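Putative phthiocerol dimycocerosate transporter LppX (PDB 2BYO) may carry phthiocerol dimycocerosate lipids from the cell membrane toward the outer membrane, in a large hydrophobic cavity formed by a U-shaped half-barrel. Local coordinates at residues A[22-27]-A[145-150]; A[45-48]-A[53-56]; A[90-95]-A[107-112]; A[154-159]-A[186-191]; A[172-175]-A[181-184]. One frame throughout, in Å; residues are numbered along the deposited sequence.

Interaction 1: residues A[22-27]-A[145-150]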
# COMPACT_ATOMS: atom_id res chain seq x y z
N PRO A 22 -14.98 -15.77 -8.90
CA PRO A 22 -14.21 -15.45 -10.11
C PRO A 22 -14.43 -14.04 -10.69
O PRO A 22 -13.48 -13.43 -11.18
CB PRO A 22 -14.67 -16.51 -11.10
CG PRO A 22 -15.01 -17.66 -10.26
CD PRO A 22 -15.66 -17.07 -9.04
N ALA A 23 -15.66 -13.53 -10.61
CA ALA A 23 -15.96 -12.20 -11.15
C ALA A 23 -15.31 -11.12 -10.28
O ALA A 23 -14.67 -10.21 -10.79
CB ALA A 23 -17.46 -11.99 -11.27
N LEU A 24 -15.40 -11.27 -8.96
CA LEU A 24 -14.77 -10.30 -8.05
C LEU A 24 -13.25 -10.37 -8.08
O LEU A 24 -12.57 -9.36 -8.00
CB LEU A 24 -15.27 -10.47 -6.63
CG LEU A 24 -16.78 -10.36 -6.47
CD1 LEU A 24 -17.16 -10.50 -5.02
CD2 LEU A 24 -17.27 -9.05 -7.04
N LEU A 25 -12.71 -11.57 -8.22
CA LEU A 25 -11.28 -11.74 -8.38
C LEU A 25 -10.78 -11.08 -9.66
O LEU A 25 -9.72 -10.47 -9.68
CB LEU A 25 -10.88 -13.22 -8.38
CG LEU A 25 -10.01 -13.71 -7.22
CD1 LEU A 25 -9.41 -15.05 -7.61
CD2 LEU A 25 -8.92 -12.72 -6.85
N ALA A 26 -11.56 -11.22 -10.73
CA ALA A 26 -11.21 -10.64 -12.02
C ALA A 26 -11.13 -9.12 -11.90
O ALA A 26 -10.21 -8.51 -12.44
CB ALA A 26 -12.23 -11.04 -13.07
N GLU A 27 -12.09 -8.52 -11.21
CA GLU A 27 -12.12 -7.08 -11.02
C GLU A 27 -10.93 -6.61 -10.21
O GLU A 27 -10.35 -5.57 -10.51
CB GLU A 27 -13.44 -6.64 -10.37
CG GLU A 27 -13.62 -5.13 -10.22
CD GLU A 27 -13.73 -4.39 -11.54
OE1 GLU A 27 -13.93 -3.15 -11.52
OE2 GLU A 27 -13.62 -5.02 -12.61
N THR A 145 -15.84 0.69 -6.52
CA THR A 145 -16.43 -0.56 -6.09
C THR A 145 -15.67 -1.02 -4.86
O THR A 145 -14.44 -1.16 -4.91
CB THR A 145 -16.29 -1.62 -7.20
OG1 THR A 145 -16.90 -1.15 -8.41
CG2 THR A 145 -16.91 -2.92 -6.78
N LYS A 146 -16.39 -1.21 -3.76
CA LYS A 146 -15.81 -1.68 -2.52
C LYS A 146 -15.94 -3.19 -2.48
O LYS A 146 -17.04 -3.72 -2.62
CB LYS A 146 -16.53 -1.05 -1.33
CG LYS A 146 -15.94 -1.42 0.02
CD LYS A 146 -16.82 -0.92 1.16
CE LYS A 146 -16.21 -1.25 2.53
NZ LYS A 146 -17.10 -0.81 3.64
N ILE A 147 -14.82 -3.88 -2.33
CA ILE A 147 -14.79 -5.33 -2.25
C ILE A 147 -13.97 -5.72 -1.04
O ILE A 147 -12.82 -5.31 -0.91
CB ILE A 147 -14.19 -5.99 -3.52
CG1 ILE A 147 -14.96 -5.56 -4.76
CG2 ILE A 147 -14.22 -7.53 -3.39
CD1 ILE A 147 -14.38 -6.07 -6.05
N THR A 148 -14.59 -6.50 -0.16
CA THR A 148 -13.92 -7.02 1.02
C THR A 148 -13.52 -8.45 0.77
O THR A 148 -14.07 -9.13 -0.08
CB THR A 148 -14.85 -6.98 2.25
OG1 THR A 148 -16.06 -7.68 1.95
CG2 THR A 148 -15.17 -5.55 2.63
N GLY A 149 -12.57 -8.93 1.56
CA GLY A 149 -12.07 -10.29 1.41
C GLY A 149 -11.20 -10.62 2.59
O GLY A 149 -10.89 -9.75 3.40
N THR A 150 -10.80 -11.89 2.69
CA THR A 150 -9.96 -12.34 3.78
C THR A 150 -8.62 -12.83 3.20
O THR A 150 -8.59 -13.62 2.26
CB THR A 150 -10.70 -13.43 4.57
OG1 THR A 150 -11.80 -12.82 5.26
CG2 THR A 150 -9.78 -14.12 5.59
O HOH W 1 -14.92 -1.15 -10.35
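Ile147 turns its terminal methyl, CD1, toward the flank of helix 22-36, where it meets Leu24 and Glu27. Its chain is extended (chi2 176°), which carries CD1 well off the strand. CD1 lies 4.2 Å from the backbone oxygen Leu24 O. The side chains also meet, with Leu24 CD2 at 4.3 Å from Ile147 CD1. One turn further on, Glu27 CG approaches the same methyl, 4.3 Å from Ile147 CD1. The isoleucine therefore sits against a leucine branch, a carbonyl oxygen and the aliphatic part of a glutamate. All three distances are loose, and no direct hydrogen bond crosses between 22-27 and 145-150.

This is a helix packed on an antiparallel sheet. Helix 22-36 lies on the inner side of the half-barrel wall, and strand 142-151 is part of that wall. Ile147 is buried, and its side chain comes within about 5 Å of bound docosahexaenoic acid, nearest atoms. Leu24 lies nearer the outside, with its side chain about 5 Å from a zinc ion.

The polar link is indirect. Glu27 has CG anti to the backbone N (chi1 -176°), and its carboxylate reaches out toward Thr145. One water lies between Glu27 OE1 and Thr145 OG1 and appears to bridge them. It is 2.8 Å from Thr145 OG1. Its distance to Glu27 OE1, 2.5 Å, is short enough to leave that bond doubtful in detail. Thr145 OG1 also bonds Gln175 NE2, so the hydroxyl has a second partner. Glu27 additionally packs on Ile173 of the neighbouring strand.

Interaction 2: residues A[45-48]-A[53-56]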
# COMPACT_ATOMS: atom_id res chain seq x y z
N VAL A 45 -0.34 6.82 3.03
CA VAL A 45 -0.49 5.74 4.00
C VAL A 45 -0.98 6.32 5.33
O VAL A 45 -0.43 7.28 5.84
CB VAL A 45 0.84 5.00 4.22
CG1 VAL A 45 0.66 3.88 5.25
CG2 VAL A 45 1.36 4.42 2.89
N ARG A 46 -2.04 5.73 5.86
CA ARG A 46 -2.54 6.08 7.18
C ARG A 46 -2.69 4.79 7.97
O ARG A 46 -2.87 3.72 7.39
CB ARG A 46 -3.91 6.79 7.08
CG ARG A 46 -3.89 8.10 6.27
CD ARG A 46 -3.15 9.23 6.98
NE ARG A 46 -3.15 10.46 6.17
CZ ARG A 46 -2.25 10.77 5.22
NH1 ARG A 46 -1.22 9.98 4.94
NH2 ARG A 46 -2.38 11.91 4.55
N THR A 47 -2.62 4.90 9.29
CA THR A 47 -2.82 3.77 10.17
C THR A 47 -3.71 4.17 11.34
O THR A 47 -3.80 5.35 11.67
CB THR A 47 -1.47 3.22 10.75
OG1 THR A 47 -0.79 4.24 11.48
CG2 THR A 47 -0.56 2.71 9.65
N THR A 48 -4.36 3.17 11.93
CA THR A 48 -5.03 3.31 13.22
C THR A 48 -4.46 2.26 14.17
O THR A 48 -3.90 1.25 13.73
CB THR A 48 -6.56 3.08 13.13
OG1 THR A 48 -6.82 1.71 12.83
CG2 THR A 48 -7.20 3.95 12.05
N SER A 53 4.95 -2.69 11.92
CA SER A 53 5.52 -3.43 10.79
C SER A 53 5.95 -2.56 9.61
O SER A 53 6.37 -3.08 8.58
CB SER A 53 4.51 -4.47 10.30
OG SER A 53 3.31 -3.86 9.85
N LEU A 54 5.85 -1.24 9.74
CA LEU A 54 6.31 -0.34 8.68
C LEU A 54 7.57 0.41 9.10
O LEU A 54 7.73 1.58 8.78
CB LEU A 54 5.21 0.64 8.29
CG LEU A 54 3.87 0.04 7.86
CD1 LEU A 54 2.91 1.16 7.53
CD2 LEU A 54 4.04 -0.91 6.68
N LEU A 55 8.46 -0.28 9.81
CA LEU A 55 9.75 0.28 10.23
C LEU A 55 9.61 1.51 11.13
O LEU A 55 10.52 2.35 11.17
CB LEU A 55 10.61 0.61 9.00
CG LEU A 55 10.78 -0.48 7.94
CD1 LEU A 55 11.58 0.05 6.76
CD2 LEU A 55 11.44 -1.69 8.53
N GLY A 56 8.50 1.61 11.86
CA GLY A 56 8.24 2.74 12.76
C GLY A 56 7.48 3.91 12.13
O GLY A 56 7.20 4.90 12.81
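Leu54 packs on Val45 and Thr47 by apolar contacts alone. The leucine branch CD1 does all the touching: it lies 4.2 Å from Val45 CG1 and 4.4 Å from Thr47 CG2. One methyl thus meets two residues that project from the same side of the strand. The leucine chain is extended (chi2 179°), which helps bridge the 10.1 Å between Thr47 CA and Leu54 CA. The packing is light. Thr47 turns CG2, not its hydroxyl, to the leucine: OG1 stands between the backbone N and the carbonyl carbon (chi1 59°).

The polar bonds hold the strand side and do not cross to 53-56. Thr47 OG1 bonds Thr58 O. Arg46 points away from the loop. Its NH1 folds back to Val45 O at 3.0 Å, above the carbonyl plane but within the plane of the guanidinium group. Arg46 NH2 makes a salt bridge with Asp61. On the loop side, Ser53 OG bonds Leu159 O, and Ser53 O accepts from Arg113 NH2.

The Leu54 side chain lies about 4 Å from bound alpha-linolenic acid, nearest atoms, so the contact borders the lipid cavity. Strand 40-49 belongs to the wall of the U-shaped half-barrel, between strands 57-65 and 191-198. Residues 53-56 end the loop that leads into strand 57-65, and they bend inward toward helices 106-112 and 153-159.

Interaction 3: residues A[90-95]-A[107-112]. With MLT (D-malate), chain M.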
# COMPACT_ATOMS: atom_id res chain seq x y z
N ASP A 90 18.59 1.06 -3.25
CA ASP A 90 18.11 0.02 -2.34
C ASP A 90 17.63 0.59 -1.00
O ASP A 90 16.98 -0.11 -0.23
CB ASP A 90 19.24 -0.99 -2.11
CG ASP A 90 18.79 -2.20 -1.31
OD1 ASP A 90 17.83 -2.88 -1.73
OD2 ASP A 90 19.42 -2.48 -0.27
N ASN A 91 17.92 1.85 -0.72
CA ASN A 91 17.74 2.40 0.62
C ASN A 91 16.40 3.07 0.86
O ASN A 91 15.93 3.85 0.04
CB ASN A 91 18.86 3.38 0.93
CG ASN A 91 20.21 2.73 0.88
OD1 ASN A 91 20.39 1.61 1.36
ND2 ASN A 91 21.18 3.41 0.28
N ILE A 92 15.79 2.74 2.00
CA ILE A 92 14.63 3.43 2.54
C ILE A 92 15.17 4.30 3.68
O ILE A 92 15.76 3.77 4.61
CB ILE A 92 13.60 2.43 3.10
CG1 ILE A 92 13.07 1.53 1.97
CG2 ILE A 92 12.46 3.15 3.80
CD1 ILE A 92 12.33 0.29 2.46
N SER A 93 14.97 5.61 3.58
CA SER A 93 15.59 6.58 4.49
C SER A 93 14.62 7.66 4.99
O SER A 93 13.62 7.97 4.33
CB SER A 93 16.74 7.28 3.78
OG SER A 93 17.74 6.36 3.36
N VAL A 94 14.92 8.20 6.17
CA VAL A 94 14.21 9.35 6.76
C VAL A 94 15.24 10.37 7.25
O VAL A 94 16.37 10.02 7.56
CB VAL A 94 13.28 8.96 7.94
CG1 VAL A 94 12.15 8.09 7.47
CG2 VAL A 94 14.04 8.26 9.06
N LYS A 95 14.84 11.64 7.27
CA LYS A 95 15.71 12.74 7.70
C LYS A 95 15.27 13.22 9.08
O LYS A 95 14.13 13.65 9.28
CB LYS A 95 15.65 13.89 6.70
CG LYS A 95 16.72 14.98 6.89
CD LYS A 95 16.53 16.12 5.90
CE LYS A 95 17.63 17.14 6.02
NZ LYS A 95 17.45 18.27 5.06
N SER A 107 16.02 -4.77 -0.95
CA SER A 107 16.45 -6.16 -1.19
C SER A 107 16.30 -7.01 0.07
O SER A 107 15.86 -8.16 0.01
CB SER A 107 17.90 -6.20 -1.68
OG SER A 107 18.79 -5.58 -0.76
N GLU A 108 16.66 -6.44 1.22
CA GLU A 108 16.66 -7.18 2.48
C GLU A 108 15.26 -7.43 3.02
O GLU A 108 14.99 -8.48 3.58
CB GLU A 108 17.57 -6.48 3.49
CG GLU A 108 19.03 -6.51 3.02
CD GLU A 108 20.02 -6.08 4.08
OE1 GLU A 108 19.76 -5.07 4.75
OE2 GLU A 108 21.06 -6.76 4.21
N LEU A 109 14.36 -6.46 2.83
CA LEU A 109 12.94 -6.67 3.11
C LEU A 109 12.32 -7.67 2.12
O LEU A 109 11.49 -8.49 2.50
CB LEU A 109 12.17 -5.35 3.06
CG LEU A 109 12.46 -4.34 4.18
CD1 LEU A 109 11.84 -3.00 3.84
CD2 LEU A 109 11.95 -4.85 5.53
N SER A 110 12.75 -7.62 0.86
CA SER A 110 12.22 -8.52 -0.17
C SER A 110 12.53 -10.00 0.09
O SER A 110 11.76 -10.88 -0.28
CB SER A 110 12.74 -8.12 -1.56
OG SER A 110 12.01 -8.75 -2.59
N THR A 111 13.68 -10.27 0.73
CA THR A 111 14.06 -11.64 1.11
C THR A 111 13.54 -11.99 2.50
O THR A 111 13.17 -13.14 2.76
CB THR A 111 15.59 -11.84 1.11
OG1 THR A 111 16.21 -10.93 0.20
CG2 THR A 111 15.93 -13.27 0.71
N SER A 112 13.54 -11.00 3.40
CA SER A 112 13.06 -11.17 4.77
C SER A 112 11.57 -11.54 4.86
O SER A 112 11.20 -12.43 5.60
CB SER A 112 13.30 -9.88 5.57
OG SER A 112 12.63 -9.90 6.81
C1 MLT M . 18.90 -2.78 7.15
O1 MLT M . 18.55 -3.22 6.04
O2 MLT M . 19.72 -1.83 7.19
C2 MLT M . 18.34 -3.37 8.42
O3 MLT M . 18.18 -4.77 8.33
C3 MLT M . 17.03 -2.67 8.77
C4 MLT M . 15.81 -3.30 8.13
O4 MLT M . 15.76 -3.56 6.90
O5 MLT M . 14.81 -3.54 8.85
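Asp90 swings CG opposite its backbone N (chi1 -173°), which brings the carboxylate to the first turn of helix 106-112. There Ser107 keeps OG between backbone N and carbonyl carbon (chi1 58°), close to that same carboxylate. The contact joins the residue just before strand 91-96, next to the outermost strand 99-105, to the helix that follows 99-105 at one end of the half-barrel. Ser107 N donates to Asp90 OD1 at 2.7 Å, nearly straight at 167°, on the syn lone pair. Ser107 OG lies 3.0 Å from Asp90 OD1, a bond that is not settled because the proton has another acceptor in reach. Asp90 OD2 bonds Ser105 OG. The negative charge of Asp90 would probably be favoured by the N-terminal end of the helix.

Deeper in, the contact is apolar. Ile92 CD1 and Leu109 CD1 meet at 3.6 Å, and the two side chains cross at about a right angle. Both residues are buried. Leu109 also touches bound alpha-linolenic acid, so this packing lies beside a lipid.

On the outer side, Glu108 OE1 approaches malate O1 at 2.6 Å. At this distance one of the two acids is probably protonated. Within the helix, Thr111 N and Thr111 OG1 reach Ser107 O from opposite faces of its carbonyl plane, with OG1 2.8 Å from Ser107 O.

Interaction 4: residues A[154-159]-A[186-191]. With LNL (alpha-linolenic acid), chain K.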
# COMPACT_ATOMS: atom_id res chain seq x y z
N SER A 154 -0.14 -16.10 5.54
CA SER A 154 1.12 -16.12 4.79
C SER A 154 1.31 -14.83 3.99
O SER A 154 2.42 -14.32 3.90
CB SER A 154 1.17 -17.34 3.86
OG SER A 154 0.15 -17.29 2.88
N SER A 155 0.22 -14.31 3.43
CA SER A 155 0.27 -13.03 2.75
C SER A 155 0.27 -11.86 3.72
O SER A 155 0.90 -10.84 3.46
CB SER A 155 -0.89 -12.88 1.77
OG SER A 155 -0.67 -13.71 0.65
N VAL A 156 -0.42 -12.00 4.85
CA VAL A 156 -0.47 -10.93 5.84
C VAL A 156 0.94 -10.70 6.41
O VAL A 156 1.34 -9.56 6.61
CB VAL A 156 -1.52 -11.21 6.95
CG1 VAL A 156 -1.52 -10.09 7.98
CG2 VAL A 156 -2.92 -11.35 6.36
N LYS A 157 1.69 -11.79 6.62
CA LYS A 157 3.07 -11.71 7.12
C LYS A 157 4.02 -10.90 6.24
O LYS A 157 5.00 -10.35 6.74
CB LYS A 157 3.67 -13.11 7.31
CG LYS A 157 3.12 -13.85 8.50
CD LYS A 157 3.73 -15.24 8.58
CE LYS A 157 2.92 -16.14 9.48
NZ LYS A 157 3.44 -17.53 9.44
N MET A 158 3.73 -10.82 4.95
CA MET A 158 4.52 -9.98 4.05
C MET A 158 4.43 -8.51 4.45
O MET A 158 5.39 -7.76 4.30
CB MET A 158 4.06 -10.17 2.60
CG MET A 158 4.43 -11.54 2.02
SD MET A 158 3.75 -11.84 0.38
CE MET A 158 4.10 -10.29 -0.46
N LEU A 159 3.27 -8.14 4.99
CA LEU A 159 3.00 -6.78 5.46
C LEU A 159 3.29 -6.62 6.96
O LEU A 159 3.74 -5.56 7.40
CB LEU A 159 1.52 -6.48 5.21
CG LEU A 159 1.09 -5.09 4.75
CD1 LEU A 159 2.11 -4.46 3.80
CD2 LEU A 159 -0.27 -5.23 4.10
N ILE A 186 -6.16 -3.05 5.33
CA ILE A 186 -6.12 -4.31 6.02
C ILE A 186 -6.28 -4.04 7.51
O ILE A 186 -5.71 -3.08 8.04
CB ILE A 186 -4.82 -5.11 5.69
CG1 ILE A 186 -4.87 -6.50 6.33
CG2 ILE A 186 -3.57 -4.36 6.13
CD1 ILE A 186 -3.78 -7.43 5.84
N ASP A 187 -7.09 -4.87 8.15
CA ASP A 187 -7.34 -4.78 9.57
C ASP A 187 -6.51 -5.87 10.18
O ASP A 187 -6.83 -7.05 10.05
CB ASP A 187 -8.83 -4.98 9.85
CG ASP A 187 -9.13 -5.22 11.32
OD1 ASP A 187 -8.38 -4.76 12.22
OD2 ASP A 187 -10.16 -5.88 11.57
N LEU A 188 -5.40 -5.46 10.79
CA LEU A 188 -4.52 -6.35 11.48
C LEU A 188 -5.10 -6.46 12.90
O LEU A 188 -6.01 -5.72 13.27
CB LEU A 188 -3.10 -5.79 11.48
CG LEU A 188 -2.56 -5.34 10.11
CD1 LEU A 188 -1.36 -4.41 10.25
CD2 LEU A 188 -2.20 -6.55 9.25
N GLY A 189 -4.62 -7.39 13.70
CA GLY A 189 -5.17 -7.55 15.05
C GLY A 189 -5.07 -6.25 15.85
O GLY A 189 -6.08 -5.74 16.36
N SER A 190 -3.86 -5.71 15.92
CA SER A 190 -3.54 -4.56 16.75
C SER A 190 -3.89 -3.21 16.12
O SER A 190 -3.98 -2.20 16.82
CB SER A 190 -2.03 -4.57 17.04
OG SER A 190 -1.31 -4.55 15.81
N GLY A 191 -4.05 -3.18 14.81
CA GLY A 191 -4.29 -1.92 14.10
C GLY A 191 -4.67 -2.15 12.66
O GLY A 191 -5.01 -3.26 12.27
O1 LNL K . 8.78 0.01 -0.23
C1 LNL K . 8.67 1.26 -0.27
O2 LNL K . 8.53 1.94 0.77
C2 LNL K . 8.73 1.97 -1.61
C3 LNL K . 7.34 2.27 -2.16
C4 LNL K . 6.72 3.52 -1.53
C5 LNL K . 5.52 3.27 -0.60
C6 LNL K . 4.48 2.27 -1.14
C7 LNL K . 3.68 1.63 -0.00
C8 LNL K . 4.33 0.35 0.53
C9 LNL K . 3.28 -0.67 1.01
C10 LNL K . 3.23 -0.84 2.53
C11 LNL K . 2.10 -0.00 3.10
C12 LNL K . 0.81 -0.36 3.02
C13 LNL K . 0.32 -1.64 2.38
C14 LNL K . -1.15 -1.53 1.97
C15 LNL K . -2.14 -1.99 3.04
C16 LNL K . -3.35 -2.69 2.42
C17 LNL K . -3.02 -4.11 1.95
C18 LNL K . -4.24 -4.87 1.47
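Val156 meets two residues of 186-191, and all direct contacts between the segments are apolar. Its CG1 lies 3.8 Å from Leu188 CD2, where the two side chains slide past each other in opposite directions. Its other methyl, CG2, lies 4.0 Å from Ile186 CD1, and these two side chains cross at a slant. In Ile186 the longer branch, CG1, extends directly away from the backbone N (chi1 -174°), which sends CD1 to the valine and leaves CG2 for Leu159. Leu159 CD2 approaches Ile186 CG2 at 4.0 Å.

Leu159 makes the nearer lipid contacts. Its CD1 lies 3.6 Å from C13 of alpha-linolenic acid, and its CD2 is 3.7 Å from C17. The two branches therefore lie along the tail of the chain, while the Ile186 methyl CG2 borders it too.

Polar bonds lead elsewhere: Asp187 O accepts from Arg167 NE.

Helix 153-159 packs on the inner side of the sheet near the end of strand 181-187. A short helix closing over a half-barrel and touching the lipid is consistent with the LolA/LolB-like fold, with its hydrophobic cavity between sheet and helices.

Interaction 5: residues A[172-175]-A[181-184]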
# COMPACT_ATOMS: atom_id res chain seq x y z
N TRP A 172 -10.87 -0.64 -2.93
CA TRP A 172 -11.81 0.25 -3.59
C TRP A 172 -11.29 0.54 -4.99
O TRP A 172 -10.21 1.11 -5.15
CB TRP A 172 -11.92 1.55 -2.81
CG TRP A 172 -12.67 1.47 -1.51
CD1 TRP A 172 -13.98 1.76 -1.31
CD2 TRP A 172 -12.13 1.12 -0.22
NE1 TRP A 172 -14.31 1.59 0.02
CE2 TRP A 172 -13.20 1.20 0.71
CE3 TRP A 172 -10.87 0.73 0.24
CZ2 TRP A 172 -13.03 0.92 2.07
CZ3 TRP A 172 -10.70 0.45 1.59
CH2 TRP A 172 -11.78 0.54 2.49
N ILE A 173 -12.07 0.13 -5.99
CA ILE A 173 -11.63 0.11 -7.37
C ILE A 173 -12.46 1.07 -8.18
O ILE A 173 -13.68 0.94 -8.23
CB ILE A 173 -11.73 -1.32 -7.98
CG1 ILE A 173 -10.84 -2.29 -7.20
CG2 ILE A 173 -11.33 -1.31 -9.46
CD1 ILE A 173 -11.18 -3.73 -7.44
N ALA A 174 -11.79 2.02 -8.84
CA ALA A 174 -12.47 3.07 -9.60
C ALA A 174 -13.43 2.46 -10.61
O ALA A 174 -13.14 1.41 -11.21
CB ALA A 174 -11.45 3.95 -10.30
N GLN A 175 -14.57 3.12 -10.79
CA GLN A 175 -15.57 2.70 -11.79
C GLN A 175 -15.52 3.56 -13.05
O GLN A 175 -16.41 3.50 -13.87
CB GLN A 175 -16.97 2.77 -11.18
CG GLN A 175 -17.15 1.84 -9.99
CD GLN A 175 -18.42 2.13 -9.22
OE1 GLN A 175 -19.07 3.16 -9.43
NE2 GLN A 175 -18.79 1.21 -8.32
N LEU A 181 -6.69 1.39 -8.36
CA LEU A 181 -6.83 0.94 -6.99
C LEU A 181 -6.79 2.19 -6.11
O LEU A 181 -5.72 2.59 -5.63
CB LEU A 181 -5.71 -0.04 -6.64
CG LEU A 181 -5.81 -0.69 -5.24
CD1 LEU A 181 -7.12 -1.46 -5.05
CD2 LEU A 181 -4.62 -1.63 -5.03
N VAL A 182 -7.95 2.82 -5.92
CA VAL A 182 -8.02 4.11 -5.22
C VAL A 182 -7.59 3.93 -3.76
O VAL A 182 -6.84 4.73 -3.20
CB VAL A 182 -9.44 4.73 -5.31
CG1 VAL A 182 -9.50 6.06 -4.55
CG2 VAL A 182 -9.83 4.94 -6.76
N ARG A 183 -8.06 2.84 -3.15
CA ARG A 183 -7.71 2.54 -1.78
C ARG A 183 -7.65 1.04 -1.52
O ARG A 183 -8.35 0.23 -2.16
CB ARG A 183 -8.72 3.23 -0.85
CG ARG A 183 -8.48 3.08 0.66
CD ARG A 183 -9.39 4.01 1.45
NE ARG A 183 -8.98 5.41 1.31
CZ ARG A 183 -9.67 6.45 1.75
NH1 ARG A 183 -10.85 6.28 2.34
NH2 ARG A 183 -9.19 7.68 1.59
N ALA A 184 -6.79 0.68 -0.57
CA ALA A 184 -6.67 -0.68 -0.07
C ALA A 184 -6.38 -0.60 1.41
O ALA A 184 -5.58 0.24 1.85
CB ALA A 184 -5.57 -1.41 -0.79
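A classic beta bulge interrupts the hairpin formed by strands 167-174 and 181-187: Val182 and Arg183 both stand opposite Trp172. Trp172 N donates to Arg183 O at 2.8 Å with an N-H...O angle of 162°. The return bonds are weak. Trp172 O lies 2.9 Å from Val182 N and 3.4 Å from Arg183 N, so one carbonyl oxygen serves two donors. Val182 has helical backbone angles, which makes room for the extra residue. Beyond it the pairing shifts by one, and Ile173 faces Leu181 as a non-hydrogen-bonded pair.

The main side-chain contact is between Trp172 and Arg183. The aliphatic part of Arg183 lies over one face of the indole. Arg183 CG comes to 3.4 Å from Trp172 CE3. CD makes a CH-pi contact, 4.1 Å from the centroid of the six-membered ring and 26° off its normal. Arg183 is bent at chi3 (-72°), and its guanidinium stands nearly perpendicular to the ring plane. The polar ends have other partners: Trp172 NE1 bonds Glu137 OE1, and Arg183 NE bonds Thr196 OG1. These bonds reach strands 129-139 and 191-198, so the pair links several strands of the half-barrel sheet.

The other face of the sheet, with Ile173 and Leu181, turns inward. There the two make a loose contact and pack against helix 22-36, and Leu181 touches bound docosahexaenoic acid. At the bulge itself, Ala174 CB lies 4.0 Å from Val182 CG2.

All five contacts reach one antiparallel sheet and lie around its lipid cavity. Interactions 1 and 5 are neighbours, with centres about 11 Å apart. They join through Thr145 N and Ile173 O, 2.8 Å apart, a probable hydrogen bond between adjacent strands. Interaction 2 touches two others. Leu55 CD1 lies 4.2 Å from Leu109 CD1 of interaction 3, and interaction 4 meets it at Ser53, with centres about 11 Å apart. Interactions 4 and 5 share strand 181-187. Interactions 1 and 3 sit on opposite sides of the chain's centre, with centres about 31 Å apart. Two alpha-linolenic acid molecules lie near interactions 2 to 5; docosahexaenoic acid lies near interactions 1 and 5.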